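Local coordinates for protein 5-carboxymethyl-2-hydroxymuconate semialdehyde dehydrogenase (PDB 2D4E) that probably catalyses the NAD-dependent oxidation of 5-carboxymethyl-2-hydroxymuconate semialdehyde to the corresponding acid, as an aldehyde dehydrogenase, at residues A27-A32 against F222-Q226; Y91-I95 against L212-P218; Q124-A128 against L176-W181. One frame throughout, in Å; residues are numbered along the deposited sequence. Where two conformers were deposited one is given.

Interaction 1 of 3, residues A27-A32 against F222-Q226; sequences ALHFIA and FNLVQ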
loop_
_atom_site.group_PDB
_atom_site.type_symbol
_atom_site.label_atom_id
_atom_site.label_comp_id
_atom_site.label_asym_id
_atom_site.label_seq_id
_atom_site.Cartn_x
_atom_site.Cartn_y
_atom_site.Cartn_z
ATOM N N ALA C 27 3.926 -45.516 -5.910
ATOM C CA ALA C 27 4.150 -44.096 -5.637
ATOM C C ALA C 27 4.701 -43.986 -4.216
ATOM O O ALA C 27 3.993 -44.255 -3.248
ATOM C CB ALA C 27 2.839 -43.324 -5.766
ATOM N N LEU C 28 5.963 -43.590 -4.089
ATOM C CA LEU C 28 6.595 -43.496 -2.774
ATOM C C LEU C 28 6.611 -42.107 -2.147
ATOM O O LEU C 28 6.324 -41.103 -2.801
ATOM C CB LEU C 28 8.034 -44.012 -2.856
ATOM C CG LEU C 28 8.231 -45.438 -3.386
ATOM C CD1 LEU C 28 9.716 -45.735 -3.533
ATOM C CD2 LEU C 28 7.576 -46.423 -2.441
ATOM N N HIS C 29 6.947 -42.066 -0.863
ATOM C CA HIS C 29 7.052 -40.808 -0.142
ATOM C C HIS C 29 8.381 -40.202 -0.559
ATOM O O HIS C 29 9.236 -40.885 -1.119
ATOM C CB HIS C 29 7.125 -41.030 1.376
ATOM C CG HIS C 29 6.084 -41.956 1.920
ATOM N ND1 HIS C 29 4.734 -41.690 1.845
ATOM C CD2 HIS C 29 6.201 -43.134 2.580
ATOM C CE1 HIS C 29 4.063 -42.664 2.437
ATOM N NE2 HIS C 29 4.930 -43.552 2.891
ATOM N N PHE C 30 8.543 -38.911 -0.301
ATOM C CA PHE C 30 9.803 -38.247 -0.574
ATOM C C PHE C 30 10.135 -37.580 0.755
ATOM O O PHE C 30 9.497 -36.603 1.152
ATOM C CB PHE C 30 9.687 -37.189 -1.668
ATOM C CG PHE C 30 11.019 -36.673 -2.121
ATOM C CD1 PHE C 30 11.815 -37.434 -2.977
ATOM C CD2 PHE C 30 11.518 -35.465 -1.637
ATOM C CE1 PHE C 30 13.088 -37.001 -3.343
ATOM C CE2 PHE C 30 12.794 -35.021 -1.996
ATOM C CZ PHE C 30 13.580 -35.793 -2.851
ATOM N N ILE C 31 11.126 -38.128 1.444
ATOM C CA ILE C 31 11.519 -37.623 2.749
ATOM C C ILE C 31 13.016 -37.377 2.834
ATOM O O ILE C 31 13.818 -38.193 2.378
ATOM C CB ILE C 31 11.089 -38.624 3.841
ATOM C CG1 ILE C 31 9.571 -38.823 3.767
ATOM C CG2 ILE C 31 11.519 -38.129 5.212
ATOM C CD1 ILE C 31 9.040 -39.918 4.653
ATOM N N ALA C 32 13.387 -36.239 3.409
ATOM C CA ALA C 32 14.787 -35.880 3.562
ATOM C C ALA C 32 15.589 -36.114 2.276
ATOM O O ALA C 32 16.682 -36.682 2.308
ATOM C CB ALA C 32 15.400 -36.670 4.719
ATOM N N PHE C 222 11.426 -29.862 0.512
ATOM C CA PHE C 222 10.117 -30.369 0.102
ATOM C C PHE C 222 9.991 -31.860 0.408
ATOM O O PHE C 222 10.800 -32.673 -0.043
ATOM C CB PHE C 222 9.864 -30.126 -1.388
ATOM C CG PHE C 222 8.578 -30.736 -1.884
ATOM C CD1 PHE C 222 8.561 -32.024 -2.415
ATOM C CD2 PHE C 222 7.373 -30.040 -1.775
ATOM C CE1 PHE C 222 7.365 -32.612 -2.831
ATOM C CE2 PHE C 222 6.170 -30.619 -2.185
ATOM C CZ PHE C 222 6.166 -31.910 -2.715
ATOM N N ASN C 223 8.964 -32.211 1.175
ATOM C CA ASN C 223 8.723 -33.598 1.557
ATOM C C ASN C 223 7.313 -34.021 1.201
ATOM O O ASN C 223 6.385 -33.211 1.209
ATOM C CB ASN C 223 8.927 -33.766 3.055
ATOM C CG ASN C 223 10.272 -33.264 3.503
ATOM O OD1 ASN C 223 11.242 -34.021 3.560
ATOM N ND2 ASN C 223 10.350 -31.971 3.795
ATOM N N LEU C 224 7.162 -35.306 0.908
ATOM C CA LEU C 224 5.875 -35.863 0.534
ATOM C C LEU C 224 5.562 -37.132 1.305
ATOM O O LEU C 224 6.409 -38.019 1.436
ATOM C CB LEU C 224 5.868 -36.171 -0.961
ATOM C CG LEU C 224 4.812 -37.169 -1.438
ATOM C CD1 LEU C 224 3.423 -36.569 -1.259
ATOM C CD2 LEU C 224 5.068 -37.523 -2.893
ATOM N N VAL C 225 4.343 -37.210 1.825
ATOM C CA VAL C 225 3.903 -38.393 2.549
ATOM C C VAL C 225 2.531 -38.793 2.016
ATOM O O VAL C 225 1.560 -38.053 2.165
ATOM C CB VAL C 225 3.795 -38.141 4.069
ATOM C CG1 VAL C 225 3.365 -39.421 4.768
ATOM C CG2 VAL C 225 5.133 -37.672 4.625
ATOM N N GLN C 226 2.466 -39.955 1.375
ATOM C CA GLN C 226 1.216 -40.461 0.823
ATOM C C GLN C 226 0.457 -41.162 1.939
ATOM O O GLN C 226 1.063 -41.701 2.867
ATOM C CB GLN C 226 1.497 -41.455 -0.305
ATOM C CG GLN C 226 2.238 -40.871 -1.485
ATOM C CD GLN C 226 1.330 -40.108 -2.430
ATOM O OE1 GLN C 226 0.182 -39.811 -2.102
ATOM N NE2 GLN C 226 1.847 -39.782 -3.609
#
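The imidazole of H29 lies alongside the backbone of V225 and Q226 and works as an acceptor: Q226 N donates a hydrogen bond to H29 ND1 (2.9 Å, 156°), only 7° out of the ring plane. CG stands anti to the carbonyl carbon (chi1 -49°), which sets ND1 opposite Q226 N. On its far side H29 NE2 pairs with S38 OG, and these two partners fix the rotation of the ring. With an alanine in place of H29, Q226 N would probably lose its acceptor and S38 its ring partner. F30 and L224 form one antiparallel hydrogen-bonded pair, through F30 N to L224 O (2.9 Å) and L224 N to F30 O (2.7 Å). Their side chains touch at F30 CB and L224 CB, 4.0 Å apart, while F222 O meets the edge of the F30 ring. N223 OD1 accepts from A32 N at 3.1 Å, nearly in line with its C=O, and N223 ND2 bonds to G220 O and V193 O. Strand 29-31, paired with 34-36, thus meets 222-224, an outermost strand of the parallel sheet, through a single antiparallel bridge, with helix 203-214 against F30 and L224 and helix 63-80 against H29 and V225.

Interaction 2 of 3, residues Y91-I95 against L212-P218; sequences YLLRI and LKEADLP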
loop_
_atom_site.group_PDB
_atom_site.type_symbol
_atom_site.label_atom_id
_atom_site.label_comp_id
_atom_site.label_asym_id
_atom_site.label_seq_id
_atom_site.Cartn_x
_atom_site.Cartn_y
_atom_site.Cartn_z
ATOM N N TYR C 91 15.091 -21.232 -8.250
ATOM C CA TYR C 91 14.525 -22.563 -8.077
ATOM C C TYR C 91 13.077 -22.646 -8.568
ATOM O O TYR C 91 12.730 -23.569 -9.293
ATOM C CB TYR C 91 14.571 -22.983 -6.612
ATOM C CG TYR C 91 15.895 -23.527 -6.151
ATOM C CD1 TYR C 91 16.619 -22.882 -5.156
ATOM C CD2 TYR C 91 16.395 -24.723 -6.662
ATOM C CE1 TYR C 91 17.803 -23.411 -4.672
ATOM C CE2 TYR C 91 17.587 -25.269 -6.182
ATOM C CZ TYR C 91 18.282 -24.604 -5.185
ATOM O OH TYR C 91 19.450 -25.129 -4.688
ATOM N N LEU C 92 12.232 -21.694 -8.173
ATOM C CA LEU C 92 10.837 -21.720 -8.609
ATOM C C LEU C 92 10.747 -21.693 -10.133
ATOM O O LEU C 92 9.947 -22.410 -10.724
ATOM C CB LEU C 92 10.042 -20.542 -8.029
ATOM C CG LEU C 92 9.860 -20.453 -6.509
ATOM C CD1 LEU C 92 8.733 -19.481 -6.206
ATOM C CD2 LEU C 92 9.516 -21.804 -5.933
ATOM N N LEU C 93 11.569 -20.862 -10.764
ATOM C CA LEU C 93 11.579 -20.774 -12.220
ATOM C C LEU C 93 12.049 -22.086 -12.853
ATOM O O LEU C 93 11.606 -22.456 -13.944
ATOM C CB LEU C 93 12.478 -19.624 -12.675
ATOM C CG LEU C 93 11.942 -18.229 -12.347
ATOM C CD1 LEU C 93 12.933 -17.182 -12.833
ATOM C CD2 LEU C 93 10.575 -18.036 -13.009
ATOM N N ARG C 94 12.948 -22.785 -12.164
ATOM C CA ARG C 94 13.459 -24.060 -12.655
ATOM C C ARG C 94 12.354 -25.110 -12.556
ATOM O O ARG C 94 12.180 -25.942 -13.451
ATOM C CB ARG C 94 14.669 -24.494 -11.824
ATOM C CG ARG C 94 15.261 -25.839 -12.222
ATOM C CD ARG C 94 15.633 -25.885 -13.699
ATOM N NE ARG C 94 16.324 -27.132 -14.026
ATOM C CZ ARG C 94 16.399 -27.653 -15.247
ATOM N NH1 ARG C 94 15.823 -27.039 -16.277
ATOM N NH2 ARG C 94 17.049 -28.797 -15.435
ATOM N N ILE C 95 11.617 -25.065 -11.451
ATOM C CA ILE C 95 10.515 -25.983 -11.220
ATOM C C ILE C 95 9.446 -25.763 -12.291
ATOM O O ILE C 95 8.926 -26.720 -12.854
ATOM C CB ILE C 95 9.904 -25.765 -9.808
ATOM C CG1 ILE C 95 10.890 -26.251 -8.742
ATOM C CG2 ILE C 95 8.582 -26.512 -9.675
ATOM C CD1 ILE C 95 10.457 -25.956 -7.319
ATOM N N LEU C 212 10.682 -31.780 -8.466
ATOM C CA LEU C 212 11.364 -30.886 -7.539
ATOM C C LEU C 212 12.765 -31.407 -7.248
ATOM O O LEU C 212 13.677 -30.627 -6.978
ATOM C CB LEU C 212 10.573 -30.725 -6.239
ATOM C CG LEU C 212 9.644 -29.503 -6.248
ATOM C CD1 LEU C 212 8.654 -29.605 -7.411
ATOM C CD2 LEU C 212 8.913 -29.394 -4.924
ATOM N N LYS C 213 12.942 -32.725 -7.306
ATOM C CA LYS C 213 14.258 -33.301 -7.072
ATOM C C LYS C 213 15.114 -33.044 -8.310
ATOM O O LYS C 213 16.321 -32.845 -8.207
ATOM C CB LYS C 213 14.170 -34.807 -6.808
ATOM C CG LYS C 213 15.536 -35.473 -6.647
ATOM C CD LYS C 213 15.409 -36.966 -6.384
ATOM C CE LYS C 213 16.767 -37.675 -6.426
ATOM N NZ LYS C 213 17.714 -37.165 -5.390
ATOM N N GLU C 214 14.485 -33.051 -9.483
ATOM C CA GLU C 214 15.212 -32.793 -10.715
ATOM C C GLU C 214 15.642 -31.326 -10.738
ATOM O O GLU C 214 16.619 -30.966 -11.399
ATOM C CB GLU C 214 14.344 -33.098 -11.943
ATOM C CG GLU C 214 15.101 -32.951 -13.264
ATOM C CD GLU C 214 14.244 -33.224 -14.494
ATOM O OE1 GLU C 214 14.773 -33.117 -15.619
ATOM O OE2 GLU C 214 13.048 -33.541 -14.346
ATOM N N ALA C 215 14.906 -30.483 -10.015
ATOM C CA ALA C 215 15.220 -29.058 -9.943
ATOM C C ALA C 215 16.330 -28.871 -8.917
ATOM O O ALA C 215 16.854 -27.775 -8.745
ATOM C CB ALA C 215 13.982 -28.257 -9.536
ATOM N N ASP C 216 16.663 -29.963 -8.234
ATOM C CA ASP C 216 17.719 -30.000 -7.224
ATOM C C ASP C 216 17.479 -29.157 -5.966
ATOM O O ASP C 216 18.407 -28.548 -5.433
ATOM C CB ASP C 216 19.061 -29.622 -7.870
ATOM C CG ASP C 216 20.249 -29.862 -6.945
ATOM O OD1 ASP C 216 20.273 -30.902 -6.252
ATOM O OD2 ASP C 216 21.167 -29.012 -6.921
ATOM N N LEU C 217 16.239 -29.122 -5.485
ATOM C CA LEU C 217 15.947 -28.376 -4.264
ATOM C C LEU C 217 16.772 -29.018 -3.153
ATOM O O LEU C 217 17.014 -30.224 -3.179
ATOM C CB LEU C 217 14.468 -28.480 -3.886
ATOM C CG LEU C 217 13.405 -27.563 -4.495
ATOM C CD1 LEU C 217 12.066 -27.863 -3.813
ATOM C CD2 LEU C 217 13.779 -26.095 -4.295
ATOM N N PRO C 218 17.227 -28.226 -2.172
ATOM C CA PRO C 218 18.015 -28.823 -1.092
ATOM C C PRO C 218 17.198 -29.890 -0.362
ATOM O O PRO C 218 15.969 -29.804 -0.293
ATOM C CB PRO C 218 18.340 -27.629 -0.206
ATOM C CG PRO C 218 18.468 -26.524 -1.199
ATOM C CD PRO C 218 17.269 -26.756 -2.094
HETATM O O HOH W 1 17.955 -28.783 -12.692
#
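Y91 reaches from helix 85-101 across the chain that leaves helix 203-214; its CG lies beside the backbone N (chi1 -82°), which sets the ring against L217. L217 CD2 sits over one face of this ring, 4.1 Å from the centroid and 27° off the normal, a CH-pi contact. A215 O approaches the ring edge near its plane, 3.7 Å from Y91 CE2, and P218 CD packs against the phenol end, 3.8 Å from Y91 OH. One turn on, R94 lays the aliphatic part of its chain on A215, with R94 CG 3.8 Å from A215 CB. A bend at chi2 (55°) turns the guanidinium toward a water in its plane, which accepts from R94 NE at 2.7 Å and donates to E214 O. R94 NH1 forms a salt bridge with E97, and the carboxylate of E214 turns instead to K101 and H102. I95 closes the contact on the buried side: its CG1 shares the methyl of A215 with R94, while I95 CD1 lies 3.8 Å from L212 CG. The small A215 lets the backbones come near, its CA 5.8 Å from I95 CA. D216, the first residue to leave helical phi/psi, takes a positive phi in a Schellman motif, and the chain turns through L217 and P218 toward strand 222-224, a helix-to-strand connection of the parallel alpha/beta NAD-binding domain of aldehyde dehydrogenases.

Interaction 3 of 3, residues Q124-A128 against L176-W181; sequences QVARA and LMLSTW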
loop_
_atom_site.group_PDB
_atom_site.type_symbol
_atom_site.label_atom_id
_atom_site.label_comp_id
_atom_site.label_asym_id
_atom_site.label_seq_id
_atom_site.Cartn_x
_atom_site.Cartn_y
_atom_site.Cartn_z
ATOM N N GLN C 124 -4.426 -27.433 -16.957
ATOM C CA GLN C 124 -4.177 -27.309 -15.524
ATOM C C GLN C 124 -2.684 -27.429 -15.222
ATOM O O GLN C 124 -2.189 -26.833 -14.264
ATOM C CB GLN C 124 -4.957 -28.380 -14.761
ATOM C CG GLN C 124 -6.458 -28.189 -14.832
ATOM C CD GLN C 124 -6.974 -27.328 -13.710
ATOM O OE1 GLN C 124 -7.127 -27.792 -12.581
ATOM N NE2 GLN C 124 -7.230 -26.059 -14.005
ATOM N N VAL C 125 -1.970 -28.203 -16.036
ATOM C CA VAL C 125 -0.532 -28.352 -15.847
ATOM C C VAL C 125 0.102 -26.999 -16.143
ATOM O O VAL C 125 1.037 -26.580 -15.468
ATOM C CB VAL C 125 0.075 -29.406 -16.794
ATOM C CG1 VAL C 125 1.597 -29.368 -16.706
ATOM C CG2 VAL C 125 -0.433 -30.790 -16.420
ATOM N N ALA C 126 -0.411 -26.316 -17.159
ATOM C CA ALA C 126 0.108 -25.001 -17.501
ATOM C C ALA C 126 -0.128 -24.034 -16.328
ATOM O O ALA C 126 0.735 -23.220 -16.002
ATOM C CB ALA C 126 -0.567 -24.484 -18.772
ATOM N N ARG C 127 -1.295 -24.127 -15.693
ATOM C CA ARG C 127 -1.600 -23.262 -14.551
ATOM C C ARG C 127 -0.667 -23.588 -13.388
ATOM O O ARG C 127 -0.262 -22.703 -12.642
ATOM C CB ARG C 127 -3.056 -23.438 -14.102
ATOM C CG ARG C 127 -4.071 -22.651 -14.922
ATOM C CD ARG C 127 -4.020 -21.142 -14.615
ATOM N NE ARG C 127 -4.420 -20.815 -13.238
ATOM C CZ ARG C 127 -3.586 -20.704 -12.203
ATOM N NH1 ARG C 127 -2.279 -20.880 -12.366
ATOM N NH2 ARG C 127 -4.063 -20.436 -10.994
ATOM N N ALA C 128 -0.342 -24.867 -13.233
ATOM C CA ALA C 128 0.551 -25.306 -12.167
ATOM C C ALA C 128 1.928 -24.690 -12.384
ATOM O O ALA C 128 2.558 -24.200 -11.444
ATOM C CB ALA C 128 0.654 -26.819 -12.162
ATOM N N LEU C 176 -2.373 -31.637 -9.017
ATOM C CA LEU C 176 -1.267 -30.753 -9.373
ATOM C C LEU C 176 -1.555 -29.271 -9.155
ATOM O O LEU C 176 -0.783 -28.574 -8.499
ATOM C CB LEU C 176 -0.852 -30.972 -10.831
ATOM C CG LEU C 176 0.430 -30.235 -11.222
ATOM C CD1 LEU C 176 1.614 -30.835 -10.466
ATOM C CD2 LEU C 176 0.651 -30.337 -12.718
ATOM N N MET C 177 -2.662 -28.791 -9.711
ATOM C CA MET C 177 -3.024 -27.379 -9.589
ATOM C C MET C 177 -3.238 -26.914 -8.153
ATOM O O MET C 177 -2.725 -25.874 -7.748
ATOM C CB MET C 177 -4.283 -27.087 -10.415
ATOM C CG MET C 177 -4.870 -25.695 -10.240
ATOM S SD MET C 177 -3.737 -24.375 -10.679
ATOM C CE MET C 177 -3.973 -23.261 -9.290
ATOM N N LEU C 178 -3.988 -27.688 -7.381
ATOM C CA LEU C 178 -4.272 -27.310 -6.007
ATOM C C LEU C 178 -3.113 -27.472 -5.026
ATOM O O LEU C 178 -3.073 -26.788 -4.008
ATOM C CB LEU C 178 -5.501 -28.071 -5.516
ATOM C CG LEU C 178 -6.735 -27.809 -6.389
ATOM C CD1 LEU C 178 -7.915 -28.565 -5.828
ATOM C CD2 LEU C 178 -7.032 -26.317 -6.449
ATOM N N SER C 179 -2.169 -28.361 -5.315
ATOM C CA SER C 179 -1.041 -28.530 -4.406
ATOM C C SER C 179 0.012 -27.468 -4.701
ATOM O O SER C 179 0.563 -26.870 -3.781
ATOM C CB SER C 179 -0.432 -29.935 -4.521
ATOM O OG SER C 179 0.176 -30.146 -5.785
ATOM N N THR C 180 0.278 -27.222 -5.982
ATOM C CA THR C 180 1.265 -26.212 -6.367
ATOM C C THR C 180 0.788 -24.814 -5.991
ATOM O O THR C 180 1.601 -23.905 -5.815
ATOM C CB THR C 180 1.575 -26.247 -7.884
ATOM O OG1 THR C 180 0.378 -25.994 -8.634
ATOM C CG2 THR C 180 2.152 -27.603 -8.271
ATOM N N TRP C 181 -0.528 -24.655 -5.861
ATOM C CA TRP C 181 -1.130 -23.379 -5.471
ATOM C C TRP C 181 -0.617 -22.964 -4.081
ATOM O O TRP C 181 -0.514 -21.775 -3.776
ATOM C CB TRP C 181 -2.658 -23.520 -5.429
ATOM C CG TRP C 181 -3.420 -22.273 -5.021
ATOM C CD1 TRP C 181 -4.351 -22.174 -4.021
ATOM C CD2 TRP C 181 -3.340 -20.973 -5.621
ATOM N NE1 TRP C 181 -4.850 -20.899 -3.966
ATOM C CE2 TRP C 181 -4.248 -20.140 -4.934
ATOM C CE3 TRP C 181 -2.584 -20.431 -6.674
ATOM C CZ2 TRP C 181 -4.427 -18.790 -5.264
ATOM C CZ3 TRP C 181 -2.762 -19.087 -7.003
ATOM C CH2 TRP C 181 -3.675 -18.282 -6.299
#
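Two nearly parallel helices of the aldehyde dehydrogenase fold, 118-136 and 175-188, pack here at 8.6 Å between the axes of their short segments, with a 9° angle between directions. A128 is what permits the approach: its methyl presses on L176, with A128 CB 3.6 Å from L176 CG, and V125 CG2 adds a contact to L176 CD2. Beside it T180 OG1, 3.6 Å from A128 CA, donates back to L176 O at 2.8 Å and also pairs with N131, which settles this buried hydroxyl. L176 O therefore takes two donors, T180 N and T180 OG1, from opposite faces of its carbonyl plane. In one of its two deposited conformers M177 is bent at chi2 (60°) and appears to lay its sulfur over the guanidinium of R127, a placing the other copy leaves in doubt. R127 itself is tied by NH1 to E130 and N131, and its flat group presents an edge toward the ring of W181. The Q124 side chain crosses that of M177 at about a right angle, with Q124 OE1 3.6 Å from M177 CB. Helix 175-188 thus packs on 118-136 while its L178 lines the NAD pocket of the aldehyde dehydrogenase fold.

How the interactions relate
Interactions 1 and 2 meet directly: F222 of the strand packs on L212 and L217, F30 rests on K213, and helix 203-214 is followed by strand 222-224, so one helix-to-strand unit serves both. Interaction 3 lies deeper, its centre about 9 Å from the chain's centre, against about 20 and 22 Å, and touches neither, though helix 175-188 also borders L217 and helix 203-214 borders L176. Along the sequence it is nested inside the loops closed by both others. The chemistry follows the place: hydrogen bonds at the buried sheet edge of interaction 1, apolar packing with a water bridge at partly exposed interaction 2, mainly methyl contacts between the inner helices of interaction 3.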